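Local coordinates for hypothetical protein SO0527 (Shewanella oneidensis, PDB 2BBE), which is of unknown function but belongs to the antibiotic biosynthesis monooxygenase family and may act as a monooxygenase, at residues 48-53 and 66-71. Sequence-based numbering, arbitrary orientation.
Sequences IRYELN and EKFVDI
Lys67 has the most surface buried in this contact, and Ile48 and Arg49 share it from the facing strand. Lys67 O accepts two bonds, from Ile48 N at 2.8 Å and from Arg49 N at 3.0 Å, both arriving from the same face of the carbonyl plane. Two successive residues opposite one define a classic beta bulge, here where strand 47-55 meets strand 61-68 near the open end of their hairpin. Lys67 N returns a bond to Arg49 O (2.9 Å, N-H...O angle 162°), closing the antiparallel hydrogen-bonded pair.

With chi1 at -63°, CG1 of Ile48 is carried beside its own backbone N and over the end of strand 61-68: CD1 lies 3.8 Å from Val69 N, and CG1 meets CG1 of Val69. CG2, on the other branch, touches CD of Lys67. In the conformer described here, one of two, the Lys67 chain bends at chi3, laying CE over one face of the Arg49 guanidinium, 3.8 Å from NH1, and Lys67 NZ comes 3.7 Å from Arg49 NH2. Lys67 NZ is hydrogen-bonded to Gln105. Both cationic ends also share Glu51 of the second subunit, by a salt bridge from Arg49 NH1 and a long, weak ion pair from Lys67 NZ.

On the other face of the sheet, beneath the helices, Tyr50 and Glu66 run side by side in a non-hydrogen-bonded pair. The carboxylate lies at the ring edge, its plane turned 61° from the ring, with Glu66 CD 3.6 Å from Tyr50 CE1; a water joins Tyr50 OH to Glu66 OE2.

The antiparallel 2-3-1-4 sheet, running on into the second subunit, is consistent with the dimeric alpha-beta barrel family. Within it, one hairpin face carries cations whose charge the intersubunit carboxylate probably balances, while the other holds the buried, water-bridged Tyr50-Glu66 pair.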
loop_
_atom_site.group_PDB
_atom_site.type_symbol
_atom_site.label_atom_id
_atom_site.label_comp_id
_atom_site.label_asym_id
_atom_site.label_seq_id
_atom_site.Cartn_x
_atom_site.Cartn_y
_atom_site.Cartn_z
ATOM N N ILE A 48 6.383 -1.040 7.383
ATOM C CA ILE A 48 5.112 -0.812 6.648
ATOM C C ILE A 48 5.172 -1.440 5.264
ATOM O O ILE A 48 4.216 -2.085 4.818
ATOM C CB ILE A 48 4.778 0.709 6.517
ATOM C CG1 ILE A 48 4.563 1.341 7.901
ATOM C CG2 ILE A 48 3.571 0.973 5.567
ATOM C CD1 ILE A 48 4.539 2.916 7.868
ATOM N N ARG A 49 6.324 -1.285 4.613
ATOM C CA ARG A 49 6.520 -1.693 3.241
ATOM C C ARG A 49 7.962 -2.111 3.047
ATOM O O ARG A 49 8.908 -1.457 3.538
ATOM C CB ARG A 49 6.168 -0.536 2.267
ATOM C CG ARG A 49 6.460 -0.813 0.826
ATOM C CD ARG A 49 6.179 0.419 -0.082
ATOM N NE ARG A 49 4.801 0.901 0.070
ATOM C CZ ARG A 49 4.404 2.145 -0.198
ATOM N NH1 ARG A 49 5.281 3.049 -0.631
ATOM N NH2 ARG A 49 3.132 2.481 -0.055
ATOM N N TYR A 50 8.138 -3.204 2.319
ATOM C CA TYR A 50 9.484 -3.673 1.969
ATOM C C TYR A 50 9.429 -4.458 0.667
ATOM O O TYR A 50 9.310 -5.700 0.668
ATOM C CB TYR A 50 10.021 -4.527 3.111
ATOM C CG TYR A 50 11.510 -4.747 3.113
ATOM C CD1 TYR A 50 12.406 -3.672 3.290
ATOM C CD2 TYR A 50 12.018 -6.032 3.006
ATOM C CE1 TYR A 50 13.794 -3.882 3.334
ATOM C CE2 TYR A 50 13.404 -6.266 3.064
ATOM C CZ TYR A 50 14.271 -5.184 3.222
ATOM O OH TYR A 50 15.610 -5.445 3.279
ATOM N N GLU A 51 9.504 -3.724 -0.440
ATOM C CA GLU A 51 9.219 -4.279 -1.753
ATOM C C GLU A 51 10.481 -4.295 -2.599
ATOM O O GLU A 51 11.186 -3.285 -2.693
ATOM C CB GLU A 51 8.147 -3.446 -2.455
ATOM C CG GLU A 51 6.801 -3.498 -1.736
ATOM C CD GLU A 51 5.774 -2.591 -2.386
ATOM O OE1 GLU A 51 6.089 -1.940 -3.415
ATOM O OE2 GLU A 51 4.642 -2.540 -1.863
ATOM N N LEU A 52 10.753 -5.450 -3.201
ATOM C CA LEU A 52 11.909 -5.634 -4.081
ATOM C C LEU A 52 11.496 -5.512 -5.559
ATOM O O LEU A 52 10.391 -5.910 -5.941
ATOM C CB LEU A 52 12.546 -7.011 -3.810
ATOM C CG LEU A 52 13.917 -7.304 -4.444
ATOM C CD1 LEU A 52 14.990 -6.256 -4.014
ATOM C CD2 LEU A 52 14.348 -8.737 -4.077
ATOM N N ASN A 53 12.386 -4.958 -6.379
ATOM C CA ASN A 53 12.062 -4.579 -7.754
ATOM C C ASN A 53 13.287 -4.797 -8.650
ATOM O O ASN A 53 14.430 -4.500 -8.241
ATOM C CB ASN A 53 11.655 -3.094 -7.812
ATOM C CG ASN A 53 10.561 -2.730 -6.794
ATOM O OD1 ASN A 53 10.841 -2.394 -5.626
ATOM N ND2 ASN A 53 9.328 -2.821 -7.224
ATOM N N GLU A 66 10.932 0.988 0.401
ATOM C CA GLU A 66 10.669 0.658 1.797
ATOM C C GLU A 66 9.924 1.785 2.500
ATOM O O GLU A 66 10.034 2.954 2.089
ATOM C CB GLU A 66 12.004 0.428 2.550
ATOM C CG GLU A 66 13.061 -0.403 1.793
ATOM C CD GLU A 66 14.411 -0.478 2.531
ATOM O OE1 GLU A 66 14.510 -0.022 3.697
ATOM O OE2 GLU A 66 15.382 -1.014 1.940
ATOM N N LYS A 67 9.212 1.424 3.569
ATOM C CA LYS A 67 8.572 2.399 4.468
ATOM C C LYS A 67 8.494 1.825 5.880
ATOM O O LYS A 67 8.154 0.647 6.073
ATOM C CB LYS A 67 7.176 2.811 3.961
ATOM C CG LYS A 67 6.658 4.142 4.541
ATOM C CD LYS A 67 5.194 4.467 4.133
ATOM C CE LYS A 67 5.037 4.869 2.659
ATOM N NZ LYS A 67 3.594 5.267 2.292
ATOM N N PHE A 68 8.820 2.663 6.863
ATOM C CA PHE A 68 8.835 2.303 8.285
ATOM C C PHE A 68 8.072 3.347 9.083
ATOM O O PHE A 68 7.961 4.508 8.663
ATOM C CB PHE A 68 10.282 2.186 8.815
ATOM C CG PHE A 68 11.057 1.092 8.154
ATOM C CD1 PHE A 68 11.738 1.333 6.954
ATOM C CD2 PHE A 68 11.064 -0.201 8.702
ATOM C CE1 PHE A 68 12.436 0.297 6.305
ATOM C CE2 PHE A 68 11.744 -1.241 8.067
ATOM C CZ PHE A 68 12.428 -0.995 6.872
ATOM N N VAL A 69 7.526 2.931 10.225
ATOM C CA VAL A 69 6.657 3.813 11.010
ATOM C C VAL A 69 7.392 5.079 11.497
ATOM O O VAL A 69 6.774 6.124 11.715
ATOM C CB VAL A 69 5.994 3.056 12.198
ATOM C CG1 VAL A 69 5.071 1.940 11.676
ATOM C CG2 VAL A 69 7.037 2.493 13.128
ATOM N N ASP A 70 8.713 4.978 11.666
ATOM C CA ASP A 70 9.521 6.116 12.138
ATOM C C ASP A 70 10.995 5.795 12.037
ATOM O O ASP A 70 11.353 4.698 11.643
ATOM C CB ASP A 70 9.143 6.570 13.564
ATOM C CG ASP A 70 9.253 5.458 14.619
ATOM O OD1 ASP A 70 10.078 4.534 14.511
ATOM O OD2 ASP A 70 8.485 5.538 15.601
ATOM N N ILE A 71 11.846 6.766 12.370
ATOM C CA ILE A 71 13.280 6.579 12.230
ATOM C C ILE A 71 13.805 5.511 13.214
ATOM O O ILE A 71 14.679 4.747 12.866
ATOM C CB ILE A 71 14.065 7.945 12.361
ATOM C CG1 ILE A 71 15.530 7.781 11.904
ATOM C CG2 ILE A 71 13.952 8.538 13.796
ATOM C CD1 ILE A 71 15.648 7.380 10.445
HETATM O O HOH W 1 7.849 3.738 0.077
HETATM O O HOH W 2 17.165 -2.948 3.611
#